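Local coordinates for acetoin utilization protein (Exiguobacterium sibiricum, PDB 2Q04) that probably transfers an acyl group from an acyl-coenzyme A donor, as a GNAT-family acetyltransferase, and may take part in acetoin utilization, at residues G17-E22 with I64-G69; V25-L30 with I55-E60; Y136-D141 with I175-A180. All coordinates share one frame; numbering follows the deposited sequence. Where two conformers were deposited one is given.

Contact 1 of 3, residues G17-E22 with I64-G69; sequences GPVEIE and IIARQG
Residues 19-22 and 64-68 run side by side as antiparallel strands, their axes 4.5 Å apart at closest approach and inclined at 159°. Glu20 pairs with Arg67 and Glu22 with Ile65 as hydrogen-bonded pairs, each through two backbone bonds; between them Ile21 and Ala66 form a non-hydrogen-bonded pair with their CA atoms 4.5 Å apart. On the face carrying Glu20, Glu22, Ile65 and Arg67, a two-nitrogen salt bridge joins Arg67 to Glu22, NH2 reaching OE1 at 3.1 Å and NE reaching OE2 at 3.2 Å. Both oxygens lie near the guanidinium plane, yet they are met from above the carboxylate plane, and the two planes stand 57° apart. Arg67 reaches them because its chain, extended as far as CD, folds at chi3 (58°). Its NH1 donates to Gly69 O, so three nitrogens hold the group's rotation, while CB of Glu20 lies over one face, 3.5 Å from NH2. The Glu20 carboxylate itself turns away, its OE1 bonded to Thr11 and His9.

Strands 19-23 and 62-68 belong to the mixed sheet of what is probably a GNAT fold, and helix 112-121 packs on the sheet face bearing Ile21 and Ala66. There CG1 of Val19 rests 3.8 Å from CB of Ala66, and CG1 of Ile21 meets the same methyl more loosely. Where strand 19-23 begins and strand 62-68 ends, the Gln68 side chain crosses that of Val19 at about a right angle; its NE2 bonds Leu16 O and makes a weak, 3.3 Å hydrogen bond to Pro18 O.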
ATOM      1  N   GLY A  17      14.310   7.632 -16.380  1.00 59.24           N
ATOM      2  CA  GLY A  17      14.193   6.173 -16.457  1.00 58.39           C
ATOM      3  C   GLY A  17      15.183   5.540 -17.365  1.00 57.99           C
ATOM      4  O   GLY A  17      16.090   6.196 -17.831  1.00 59.05           O
ATOM      5  N   PRO A  18      14.984   4.247 -17.677  1.00 56.90           N
ATOM      6  CA  PRO A  18      13.814   3.443 -17.290  1.00 55.98           C
ATOM      7  C   PRO A  18      13.875   2.900 -15.864  1.00 54.35           C
ATOM      8  O   PRO A  18      14.953   2.736 -15.302  1.00 53.45           O
ATOM      9  CB  PRO A  18      13.837   2.278 -18.303  1.00 56.71           C
ATOM     10  CG  PRO A  18      15.149   2.447 -19.107  1.00 56.95           C
ATOM     11  CD  PRO A  18      15.970   3.454 -18.415  1.00 56.45           C
ATOM     12  N   VAL A  19      12.716   2.553 -15.330  1.00 54.30           N
ATOM     13  CA  VAL A  19      12.606   2.051 -13.959  1.00 54.53           C
ATOM     14  C   VAL A  19      11.974   0.669 -13.976  1.00 53.98           C
ATOM     15  O   VAL A  19      10.951   0.459 -14.620  1.00 53.78           O
ATOM     16  CB  VAL A  19      11.718   3.011 -13.064  1.00 54.40           C
ATOM     17  CG1 VAL A  19      11.642   2.495 -11.641  1.00 54.19           C
ATOM     18  CG2 VAL A  19      12.267   4.437 -13.090  1.00 52.73           C
ATOM     19  N   GLU A  20      12.591  -0.274 -13.278  1.00 53.86           N
ATOM     20  CA  GLU A  20      12.075  -1.629 -13.228  1.00 54.05           C
ATOM     21  C   GLU A  20      11.078  -1.762 -12.099  1.00 54.84           C
ATOM     22  O   GLU A  20      11.397  -1.501 -10.918  1.00 54.46           O
ATOM     23  CB  GLU A  20      13.209  -2.641 -13.065  1.00 53.42           C
ATOM     24  CG  GLU A  20      14.363  -2.439 -14.041  1.00 52.93           C
ATOM     25  CD  GLU A  20      13.898  -2.225 -15.479  1.00 51.71           C
ATOM     26  OE1 GLU A  20      12.986  -2.952 -15.931  1.00 49.08           O
ATOM     27  OE2 GLU A  20      14.448  -1.329 -16.156  1.00 46.81           O
ATOM     28  N   ILE A  21       9.857  -2.122 -12.462  1.00 55.53           N
ATOM     29  CA  ILE A  21       8.783  -2.279 -11.507  1.00 55.80           C
ATOM     30  C   ILE A  21       8.439  -3.744 -11.402  1.00 55.50           C
ATOM     31  O   ILE A  21       7.928  -4.338 -12.343  1.00 55.05           O
ATOM     32  CB  ILE A  21       7.568  -1.468 -11.926  1.00 55.87           C
ATOM     33  CG1 ILE A  21       7.949   0.020 -11.948  1.00 57.21           C
ATOM     34  CG2 ILE A  21       6.397  -1.710 -10.958  1.00 57.11           C
ATOM     35  CD1 ILE A  21       6.897   0.893 -12.397  1.00 61.23           C
ATOM     36  N   GLU A  22       8.738  -4.335 -10.247  1.00 55.81           N
ATOM     37  CA  GLU A  22       8.688  -5.764 -10.114  1.00 55.74           C
ATOM     38  C   GLU A  22       8.434  -6.221  -8.682  1.00 56.31           C
ATOM     39  O   GLU A  22       8.797  -5.541  -7.720  1.00 55.73           O
ATOM     40  CB  GLU A  22      10.004  -6.354 -10.602  1.00 55.73           C
ATOM     41  CG  GLU A  22      11.219  -5.903  -9.766  1.00 55.37           C
ATOM     42  CD  GLU A  22      12.534  -6.295 -10.374  1.00 56.26           C
ATOM     43  OE1 GLU A  22      12.661  -6.256 -11.614  1.00 58.68           O
ATOM     44  OE2 GLU A  22      13.465  -6.600  -9.608  1.00 57.48           O
ATOM     45  N   ILE A  64       6.602  -4.963  -3.614  1.00 56.37           N
ATOM     46  CA  ILE A  64       6.844  -4.633  -5.002  1.00 56.37           C
ATOM     47  C   ILE A  64       7.645  -3.334  -5.025  1.00 56.62           C
ATOM     48  O   ILE A  64       7.343  -2.395  -4.272  1.00 57.00           O
ATOM     49  CB  ILE A  64       5.504  -4.465  -5.800  1.00 56.35           C
ATOM     50  CG1 ILE A  64       4.847  -5.838  -6.047  1.00 55.88           C
ATOM     51  CG2 ILE A  64       5.755  -3.764  -7.144  1.00 56.66           C
ATOM     52  CD1 ILE A  64       4.395  -6.558  -4.782  1.00 56.86           C
ATOM     53  N   ILE A  65       8.682  -3.290  -5.865  1.00 56.48           N
ATOM     54  CA  ILE A  65       9.627  -2.163  -5.864  1.00 56.05           C
ATOM     55  C   ILE A  65       9.741  -1.485  -7.217  1.00 55.24           C
ATOM     56  O   ILE A  65       9.521  -2.104  -8.246  1.00 55.73           O
ATOM     57  CB  ILE A  65      11.031  -2.625  -5.451  1.00 56.36           C
ATOM     58  CG1 ILE A  65      11.584  -3.658  -6.466  1.00 56.24           C
ATOM     59  CG2 ILE A  65      11.000  -3.208  -4.043  1.00 55.77           C
ATOM     60  CD1 ILE A  65      13.009  -4.043  -6.221  1.00 55.37           C
ATOM     61  N   ALA A  66      10.020  -0.182  -7.188  1.00 54.86           N
ATOM     62  CA  ALA A  66      10.425   0.562  -8.374  1.00 54.61           C
ATOM     63  C   ALA A  66      11.917   0.763  -8.238  1.00 54.67           C
ATOM     64  O   ALA A  66      12.381   1.357  -7.263  1.00 52.77           O
ATOM     65  CB  ALA A  66       9.718   1.879  -8.448  1.00 54.19           C
ATOM     66  N   ARG A  67      12.670   0.269  -9.219  1.00 55.12           N
ATOM     67  CA  ARG A  67      14.090   0.071  -9.052  1.00 55.27           C
ATOM     68  C   ARG A  67      14.913   0.561 -10.255  1.00 55.88           C
ATOM     69  O   ARG A  67      14.483   0.457 -11.400  1.00 55.71           O
ATOM     70  CB  ARG A  67      14.351  -1.427  -8.818  1.00 55.37           C
ATOM     71  CG  ARG A  67      15.785  -1.798  -8.654  1.00 56.03           C
ATOM     72  CD  ARG A  67      15.952  -3.314  -8.469  1.00 55.06           C
ATOM     73  NE  ARG A  67      15.407  -4.097  -9.594  1.00 55.36           N
ATOM     74  CZ  ARG A  67      15.986  -4.199 -10.805  1.00 53.79           C
ATOM     75  NH1 ARG A  67      17.060  -3.491 -11.099  1.00 53.01           N
ATOM     76  NH2 ARG A  67      15.440  -4.960 -11.740  1.00 49.02           N
ATOM     77  N   GLN A  68      16.079   1.138  -9.958  1.00 56.37           N
ATOM     78  CA  GLN A  68      17.083   1.457 -10.961  1.00 56.66           C
ATOM     79  C   GLN A  68      18.398   0.891 -10.478  1.00 56.56           C
ATOM     80  O   GLN A  68      18.947   1.367  -9.510  1.00 56.65           O
ATOM     81  CB  GLN A  68      17.212   2.967 -11.144  1.00 56.54           C
ATOM     82  CG  GLN A  68      16.241   3.568 -12.151  1.00 58.45           C
ATOM     83  CD  GLN A  68      16.605   5.008 -12.533  1.00 58.24           C
ATOM     84  OE1 GLN A  68      17.214   5.742 -11.742  1.00 60.46           O
ATOM     85  NE2 GLN A  68      16.234   5.412 -13.748  1.00 58.20           N
ATOM     86  N   GLY A  69      18.893  -0.145 -11.151  1.00 57.05           N
ATOM     87  CA  GLY A  69      20.094  -0.842 -10.698  1.00 56.86           C
ATOM     88  C   GLY A  69      19.849  -1.473  -9.335  1.00 56.59           C
ATOM     89  O   GLY A  69      18.846  -2.124  -9.132  1.00 55.96           O
TER

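Contact 2 of 3, residues V25-L30 with I55-E60; sequences VTSQIL and IAALEE
The start of the short helix 27-30 comes up against the C-terminal part of helix 45-56, with Ser27 and Ala56 the nearest residues across the pair, their CA atoms 5.1 Å apart. Only 155 Å² of surface is buried here, both sides summed, and it is gathered mostly round these two residues and Ala57.

Ser27 points its side chain at the other segment. With OG anti to the carbonyl carbon and beside the backbone N (chi1 -58°), the hydroxyl comes to lie against the Ala56-Ala57 peptide, OG being 3.2 Å from Ala56 C. Ala57 N is close as well, at 2.9 Å from OG, but the angle is too poor for a hydrogen bond. Instead, Ser27 OG is hydrogen-bonded to Val53 O, about one turn before Ala57, which links the start of helix 27-30 to helix 45-56. The hydroxyl also touches both alanine methyls, that of Ala56 at 3.4 Å from OG and that of Ala57 closer still.

The Ala56 methyl meets both a polar and an apolar neighbour: Val25 O lies 3.6 Å from its CB, and CD1 of Leu30 approaches the same atom at 3.7 Å. So small a side chain is consistent with the close approach of the two backbones. Thr26 occupies the N-cap of helix 27-30, its OG1 accepting a weak hydrogen bond from Ile29 N.

Beneath the pair runs the central sheet. Val25 bonds through its backbone to Ile63, and its side chain touches Ile65; Leu30 packs on Ile63 and Ile65 of strand 62-68 and on Ile72 of strand 71-79, while Ile55 brings helix 45-56 down onto Ile63, Thr77 and Leu79.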
ATOM      1  N   VAL A  25       9.238  -9.216  -4.283  1.00 57.69           N
ATOM      2  CA  VAL A  25      10.677  -9.485  -4.188  1.00 57.48           C
ATOM      3  C   VAL A  25      10.975 -10.201  -2.874  1.00 57.13           C
ATOM      4  O   VAL A  25      10.463  -9.820  -1.825  1.00 57.11           O
ATOM      5  CB  VAL A  25      11.495  -8.150  -4.229  1.00 57.23           C
ATOM      6  CG1 VAL A  25      12.977  -8.428  -4.215  1.00 58.57           C
ATOM      7  CG2 VAL A  25      11.106  -7.316  -5.463  1.00 57.31           C
ATOM      8  N   THR A  26      11.813 -11.225  -2.929  1.00 57.20           N
ATOM      9  CA  THR A  26      12.147 -11.996  -1.731  1.00 56.99           C
ATOM     10  C   THR A  26      13.001 -11.172  -0.794  1.00 57.00           C
ATOM     11  O   THR A  26      13.653 -10.217  -1.213  1.00 56.70           O
ATOM     12  CB  THR A  26      12.914 -13.272  -2.070  1.00 56.19           C
ATOM     13  OG1 THR A  26      14.166 -12.930  -2.655  1.00 56.35           O
ATOM     14  CG2 THR A  26      12.119 -14.144  -3.027  1.00 56.10           C
ATOM     15  N   SER A  27      12.999 -11.558   0.483  1.00 57.47           N
ATOM     16  CA  SER A  27      13.806 -10.891   1.502  1.00 57.61           C
ATOM     17  C   SER A  27      15.285 -10.929   1.137  1.00 57.41           C
ATOM     18  O   SER A  27      15.982  -9.911   1.224  1.00 57.11           O
ATOM     19  CB  SER A  27      13.602 -11.571   2.859  1.00 57.50           C
ATOM     20  OG  SER A  27      12.251 -11.557   3.234  1.00 59.06           O
ATOM     21  N   GLN A  28      15.760 -12.114   0.738  1.00 57.09           N
ATOM     22  CA  GLN A  28      17.165 -12.309   0.395  1.00 56.72           C
ATOM     23  C   GLN A  28      17.619 -11.296  -0.641  1.00 56.27           C
ATOM     24  O   GLN A  28      18.671 -10.679  -0.490  1.00 55.79           O
ATOM     25  CB  GLN A  28      17.396 -13.732  -0.132  1.00 56.89           C
ATOM     26  N   ILE A  29      16.803 -11.105  -1.686  1.00 55.81           N
ATOM     27  CA  ILE A  29      17.149 -10.187  -2.770  1.00 55.62           C
ATOM     28  C   ILE A  29      16.993  -8.713  -2.338  1.00 55.25           C
ATOM     29  O   ILE A  29      17.822  -7.875  -2.680  1.00 54.49           O
ATOM     30  CB  ILE A  29      16.300 -10.463  -4.071  1.00 55.95           C
ATOM     31  CG1 ILE A  29      16.903 -11.639  -4.884  1.00 57.20           C
ATOM     32  CG2 ILE A  29      16.265  -9.233  -4.959  1.00 55.58           C
ATOM     33  CD1 ILE A  29      16.526 -13.018  -4.386  1.00 58.84           C
ATOM     34  N   LEU A  30      15.933  -8.413  -1.583  1.00 55.80           N
ATOM     35  CA  LEU A  30      15.700  -7.030  -1.082  1.00 55.80           C
ATOM     36  C   LEU A  30      16.865  -6.504  -0.262  1.00 56.25           C
ATOM     37  O   LEU A  30      17.161  -5.310  -0.293  1.00 56.72           O
ATOM     38  CB  LEU A  30      14.438  -6.963  -0.228  1.00 55.98           C
ATOM     39  CG  LEU A  30      13.126  -6.699  -0.952  1.00 57.88           C
ATOM     40  CD1 LEU A  30      11.995  -6.583   0.061  1.00 56.98           C
ATOM     41  CD2 LEU A  30      13.216  -5.427  -1.813  1.00 57.26           C
ATOM     42  N   ILE A  55       8.982  -7.465   6.095  1.00 54.79           N
ATOM     43  CA  ILE A  55       7.674  -7.685   5.513  1.00 55.20           C
ATOM     44  C   ILE A  55       7.740  -8.782   4.444  1.00 55.66           C
ATOM     45  O   ILE A  55       6.915  -9.693   4.433  1.00 55.52           O
ATOM     46  CB  ILE A  55       7.108  -6.389   4.888  1.00 55.51           C
ATOM     47  CG1 ILE A  55       6.701  -5.399   5.994  1.00 54.89           C
ATOM     48  CG2 ILE A  55       5.908  -6.704   3.997  1.00 56.22           C
ATOM     49  CD1 ILE A  55       6.356  -3.988   5.475  1.00 55.07           C
ATOM     50  N   ALA A  56       8.750  -8.702   3.569  1.00 55.90           N
ATOM     51  CA  ALA A  56       8.934  -9.690   2.499  1.00 55.22           C
ATOM     52  C   ALA A  56       9.077 -11.098   3.057  1.00 54.72           C
ATOM     53  O   ALA A  56       8.708 -12.068   2.401  1.00 54.58           O
ATOM     54  CB  ALA A  56      10.134  -9.341   1.679  1.00 55.62           C
ATOM     55  N   ALA A  57       9.618 -11.202   4.272  1.00 54.80           N
ATOM     56  CA  ALA A  57       9.839 -12.498   4.922  1.00 55.20           C
ATOM     57  C   ALA A  57       8.551 -13.112   5.495  1.00 55.59           C
ATOM     58  O   ALA A  57       8.541 -14.273   5.888  1.00 56.21           O
ATOM     59  CB  ALA A  57      10.882 -12.356   6.025  1.00 55.15           C
ATOM     60  N   LEU A  58       7.483 -12.325   5.576  1.00 55.97           N
ATOM     61  CA  LEU A  58       6.216 -12.824   6.115  1.00 56.28           C
ATOM     62  C   LEU A  58       5.527 -13.763   5.132  1.00 56.56           C
ATOM     63  O   LEU A  58       5.646 -13.600   3.905  1.00 56.18           O
ATOM     64  CB  LEU A  58       5.282 -11.667   6.451  1.00 56.65           C
ATOM     65  CG  LEU A  58       5.730 -10.740   7.577  1.00 56.42           C
ATOM     66  CD1 LEU A  58       4.832  -9.499   7.620  1.00 55.48           C
ATOM     67  CD2 LEU A  58       5.725 -11.474   8.929  1.00 55.34           C
ATOM     68  N   GLU A  59       4.757 -14.705   5.677  1.00 56.71           N
ATOM     69  CA  GLU A  59       4.024 -15.673   4.875  1.00 56.79           C
ATOM     70  C   GLU A  59       3.158 -14.973   3.823  1.00 56.36           C
ATOM     71  O   GLU A  59       3.189 -15.328   2.651  1.00 56.36           O
ATOM     72  CB  GLU A  59       3.143 -16.545   5.782  1.00 57.20           C
ATOM     73  CG  GLU A  59       2.639 -17.826   5.117  1.00 59.45           C
ATOM     74  N   GLU A  60       2.420 -13.951   4.249  1.00 56.01           N
ATOM     75  CA  GLU A  60       1.524 -13.218   3.347  1.00 55.85           C
ATOM     76  C   GLU A  60       2.187 -11.955   2.740  1.00 55.64           C
ATOM     77  O   GLU A  60       1.650 -11.349   1.799  1.00 54.24           O
ATOM     78  CB  GLU A  60       0.227 -12.827   4.084  1.00 55.88           C
ATOM     79  CG  GLU A  60       0.314 -11.524   4.935  1.00 56.06           C
ATOM     80  CD  GLU A  60       1.125 -11.686   6.236  1.00 57.04           C
ATOM     81  OE1 GLU A  60       1.550 -12.826   6.563  1.00 55.76           O
ATOM     82  OE2 GLU A  60       1.318 -10.666   6.934  1.00 56.40           O
TER

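Contact 3 of 3, residues Y136-D141 with I175-A180. With EDO (1,2-ethanediol), chain J.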
ATOM      1  N   TYR A 136      -2.976   8.877   6.112  1.00 55.77           N
ATOM      2  CA  TYR A 136      -3.096   9.967   7.059  1.00 55.32           C
ATOM      3  C   TYR A 136      -2.237  11.152   6.621  1.00 55.27           C
ATOM      4  O   TYR A 136      -1.073  10.978   6.258  1.00 55.23           O
ATOM      5  CB  TYR A 136      -2.640   9.513   8.431  1.00 56.39           C
ATOM      6  CG  TYR A 136      -3.304   8.252   8.916  1.00 56.59           C
ATOM      7  CD1 TYR A 136      -4.389   8.305   9.788  1.00 57.93           C
ATOM      8  CD2 TYR A 136      -2.832   7.007   8.533  1.00 57.24           C
ATOM      9  CE1 TYR A 136      -4.993   7.139  10.261  1.00 58.99           C
ATOM     10  CE2 TYR A 136      -3.436   5.832   8.991  1.00 57.91           C
ATOM     11  CZ  TYR A 136      -4.511   5.910   9.859  1.00 58.60           C
ATOM     12  OH  TYR A 136      -5.092   4.766  10.329  1.00 60.44           O
ATOM     13  N   TYR A 137      -2.778  12.365   6.765  1.00 54.83           N
ATOM     14  CA  TYR A 137      -2.092  13.587   6.289  1.00 54.66           C
ATOM     15  C   TYR A 137      -0.663  13.722   6.866  1.00 55.12           C
ATOM     16  O   TYR A 137       0.219  14.322   6.233  1.00 54.61           O
ATOM     17  CB  TYR A 137      -2.910  14.849   6.652  1.00 54.51           C
ATOM     18  CG  TYR A 137      -2.555  15.421   8.017  1.00 55.32           C
ATOM     19  CD1 TYR A 137      -1.397  16.188   8.194  1.00 55.90           C
ATOM     20  CD2 TYR A 137      -3.344  15.162   9.133  1.00 52.73           C
ATOM     21  CE1 TYR A 137      -1.043  16.680   9.436  1.00 56.17           C
ATOM     22  CE2 TYR A 137      -3.004  15.674  10.389  1.00 54.50           C
ATOM     23  CZ  TYR A 137      -1.841  16.414  10.534  1.00 55.40           C
ATOM     24  OH  TYR A 137      -1.479  16.907  11.776  1.00 56.77           O
ATOM     25  N   TRP A 138      -0.449  13.183   8.074  1.00 55.65           N
ATOM     26  CA  TRP A 138       0.829  13.385   8.803  1.00 55.88           C
ATOM     27  C   TRP A 138       2.029  12.520   8.292  1.00 55.13           C
ATOM     28  O   TRP A 138       3.117  12.562   8.874  1.00 54.02           O
ATOM     29  CB  TRP A 138       0.632  13.205  10.332  1.00 56.69           C
ATOM     30  CG  TRP A 138      -0.062  11.910  10.743  1.00 57.82           C
ATOM     31  CD1 TRP A 138       0.476  10.662  10.743  1.00 60.60           C
ATOM     32  CD2 TRP A 138      -1.392  11.774  11.273  1.00 57.23           C
ATOM     33  NE1 TRP A 138      -0.445   9.747  11.198  1.00 61.86           N
ATOM     34  CE2 TRP A 138      -1.595  10.411  11.545  1.00 62.03           C
ATOM     35  CE3 TRP A 138      -2.433  12.668  11.515  1.00 60.36           C
ATOM     36  CZ2 TRP A 138      -2.805   9.918  12.056  1.00 61.73           C
ATOM     37  CZ3 TRP A 138      -3.645  12.175  12.028  1.00 59.54           C
ATOM     38  CH2 TRP A 138      -3.812  10.823  12.290  1.00 60.51           C
ATOM     39  N   HIS A 139       1.802  11.757   7.216  0.50 54.70           N
ATOM     40  CA  HIS A 139       2.864  10.973   6.584  0.50 54.76           C
ATOM     41  C   HIS A 139       3.134  11.459   5.146  0.50 54.79           C
ATOM     42  O   HIS A 139       3.979  10.903   4.449  0.50 54.99           O
ATOM     43  CB  HIS A 139       2.492   9.481   6.565  0.50 54.59           C
ATOM     44  CG  HIS A 139       2.311   8.881   7.929  0.50 53.10           C
ATOM     45  ND1 HIS A 139       1.208   8.129   8.271  0.50 50.39           N
ATOM     46  CD2 HIS A 139       3.090   8.930   9.036  0.50 49.80           C
ATOM     47  CE1 HIS A 139       1.322   7.733   9.527  0.50 47.75           C
ATOM     48  NE2 HIS A 139       2.453   8.208  10.013  0.50 45.93           N
ATOM     49  N   TRP A 140       2.455  12.533   4.741  1.00 54.86           N
ATOM     50  CA  TRP A 140       2.540  13.031   3.365  1.00 55.43           C
ATOM     51  C   TRP A 140       3.624  14.093   3.245  1.00 56.12           C
ATOM     52  O   TRP A 140       3.767  14.935   4.116  1.00 55.60           O
ATOM     53  CB  TRP A 140       1.194  13.611   2.917  1.00 54.74           C
ATOM     54  CG  TRP A 140       0.067  12.618   2.944  1.00 55.22           C
ATOM     55  CD1 TRP A 140       0.174  11.247   2.956  1.00 56.39           C
ATOM     56  CD2 TRP A 140      -1.331  12.903   2.814  1.00 56.29           C
ATOM     57  NE1 TRP A 140      -1.073  10.675   2.928  1.00 51.91           N
ATOM     58  CE2 TRP A 140      -2.015  11.663   2.830  1.00 53.87           C
ATOM     59  CE3 TRP A 140      -2.079  14.087   2.720  1.00 56.82           C
ATOM     60  CZ2 TRP A 140      -3.413  11.573   2.761  1.00 56.41           C
ATOM     61  CZ3 TRP A 140      -3.475  13.995   2.650  1.00 55.96           C
ATOM     62  CH2 TRP A 140      -4.122  12.746   2.661  1.00 56.32           C
ATOM     63  N   ASP A 141       4.389  14.041   2.147  1.00 58.05           N
ATOM     64  CA  ASP A 141       5.470  15.003   1.905  1.00 58.39           C
ATOM     65  C   ASP A 141       4.947  16.208   1.145  1.00 59.25           C
ATOM     66  O   ASP A 141       5.304  16.436  -0.006  1.00 59.73           O
ATOM     67  CB  ASP A 141       6.610  14.345   1.122  1.00 58.27           C
ATOM     68  CG  ASP A 141       7.849  15.236   1.026  1.00 59.23           C
ATOM     69  OD1 ASP A 141       7.950  16.229   1.802  1.00 55.97           O
ATOM     70  OD2 ASP A 141       8.724  14.938   0.189  1.00 63.53           O
ATOM     71  N   ILE A 175      -8.798   8.074  11.565  1.00 57.07           N
ATOM     72  CA  ILE A 175      -9.147   8.510  10.225  1.00 57.35           C
ATOM     73  C   ILE A 175     -10.167   9.642  10.257  1.00 57.05           C
ATOM     74  O   ILE A 175     -10.012  10.643   9.559  1.00 56.72           O
ATOM     75  CB  ILE A 175      -9.690   7.351   9.390  1.00 58.01           C
ATOM     76  CG1 ILE A 175      -8.543   6.431   8.988  1.00 58.27           C
ATOM     77  CG2 ILE A 175     -10.404   7.878   8.139  1.00 59.82           C
ATOM     78  CD1 ILE A 175      -8.984   5.179   8.362  1.00 62.37           C
ATOM     79  N   ALA A 176     -11.176   9.505  11.120  1.00 56.78           N
ATOM     80  CA  ALA A 176     -12.242  10.485  11.215  1.00 56.30           C
ATOM     81  C   ALA A 176     -11.746  11.837  11.722  1.00 56.33           C
ATOM     82  O   ALA A 176     -12.407  12.857  11.523  1.00 56.50           O
ATOM     83  CB  ALA A 176     -13.346   9.965  12.116  1.00 56.35           C
ATOM     84  N   SER A 177     -10.581  11.847  12.373  1.00 56.13           N
ATOM     85  CA  SER A 177     -10.072  13.063  13.037  1.00 56.07           C
ATOM     86  C   SER A 177      -9.806  14.222  12.059  1.00 56.55           C
ATOM     87  O   SER A 177      -9.672  15.373  12.471  1.00 56.74           O
ATOM     88  CB  SER A 177      -8.778  12.754  13.782  1.00 55.51           C
ATOM     89  OG  SER A 177      -7.682  12.686  12.887  1.00 54.05           O
ATOM     90  N   HIS A 178      -9.667  13.898  10.781  1.00 56.74           N
ATOM     91  CA  HIS A 178      -9.376  14.908   9.738  1.00 56.27           C
ATOM     92  C   HIS A 178      -9.951  14.408   8.398  1.00 56.12           C
ATOM     93  O   HIS A 178      -9.609  13.327   7.958  1.00 56.27           O
ATOM     94  CB  HIS A 178      -7.826  15.098   9.600  1.00 55.65           C
ATOM     95  CG  HIS A 178      -7.416  16.337   8.831  1.00 53.51           C
ATOM     96  ND1 HIS A 178      -7.537  16.442   7.462  1.00 49.64           N
ATOM     97  CD2 HIS A 178      -6.818  17.483   9.242  1.00 50.69           C
ATOM     98  CE1 HIS A 178      -7.077  17.618   7.070  1.00 49.46           C
ATOM     99  NE2 HIS A 178      -6.633  18.265   8.131  1.00 48.43           N
ATOM    100  N   PRO A 179     -10.847  15.207   7.759  1.00 56.08           N
ATOM    101  CA  PRO A 179     -11.499  14.784   6.514  1.00 56.27           C
ATOM    102  C   PRO A 179     -10.531  14.384   5.387  1.00 56.44           C
ATOM    103  O   PRO A 179     -10.916  13.656   4.485  1.00 56.38           O
ATOM    104  CB  PRO A 179     -12.289  16.012   6.094  1.00 56.31           C
ATOM    105  CG  PRO A 179     -12.507  16.753   7.289  1.00 56.71           C
ATOM    106  CD  PRO A 179     -11.357  16.501   8.211  1.00 56.57           C
ATOM    107  N   ALA A 180      -9.309  14.899   5.421  1.00 56.45           N
ATOM    108  CA  ALA A 180      -8.321  14.562   4.396  1.00 56.49           C
ATOM    109  C   ALA A 180      -7.873  13.096   4.513  1.00 56.49           C
ATOM    110  O   ALA A 180      -7.548  12.450   3.500  1.00 55.78           O
ATOM    111  CB  ALA A 180      -7.128  15.482   4.476  1.00 56.26           C
TER
HETATM  112  C1  EDO J 214       2.411   9.179   0.846  1.00 80.42           C
HETATM  113  O1  EDO J 214       1.058   8.908   0.413  1.00 76.23           O
HETATM  114  C2  EDO J 214       2.937   8.031   1.684  1.00 79.86           C
HETATM  115  O2  EDO J 214       4.041   8.476   2.469  1.00 81.33           O
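Aromatic side chains of the loop after strand 130-135, among them Tyr136, Tyr137 and Trp140, pack against Ile175, His178 and Ala180, which belong to helix 173-176 and the residues leading into strand 182-187. CE1 of Tyr136 approaches CG1 of Ile175 at 3.8 Å, the two side chains crossing at about a right angle. The Tyr137 ring presents CD2 over one face of the His178 imidazole, obliquely, with centroids 5.2 Å apart and planes at 38°. His178 carries its ring there with CG anti to the backbone N (chi1 -165°), and ND1 accepts a hydrogen bond in the ring plane from Ala180 N, 3.1 Å away.

Strands 130-135 and 182-187 are antiparallel neighbours in the sheet of this GNAT-like fold, and the contact joins the loops at one end of that pair. Trp140 sets the edge of its indole against Ala180, CH2 lying 3.5 Å from Ala180 O, an oxygen that also accepts from Arg153. One indole face carries Tyr136 O and Tyr137 CA, NE1 bonds Glu135 OE1, and the ring stacks with Tyr152. Replacing Trp140 by an alanine would probably leave Glu135 without this donor, Tyr152 without its stacking partner, and a gap beside Tyr136 O and Tyr137 CA. Beside the indole an ethanediol, probably from the crystallisation liquor, hydrogen-bonds through O2 to His139 O at 3.1 Å and also binds Glu135.

Overall arrangement
Contacts 1 and 2 are neighbours built on the same chain elements: strand 19-23 leads into helix 27-30, helix 45-56 leads into strand 62-68, and contact 2 is nested inside the loop closed by contact 1. They touch through packing at Ile65. Contact 3 lies about 28 Å from contact 1, centre to centre, and across the chain's centre from contact 2. Contact 1 is the more buried, with one exposed residue among eleven that touch, against two of six in contact 2 and three of eight in contact 3. Contact 1 has regular strand pairing and a salt bridge; contact 2 is a small junction of alanine methyls and one serine hydroxyl; contact 3 relies on aromatic rings, with its polar bonds made inside or beyond the two segments.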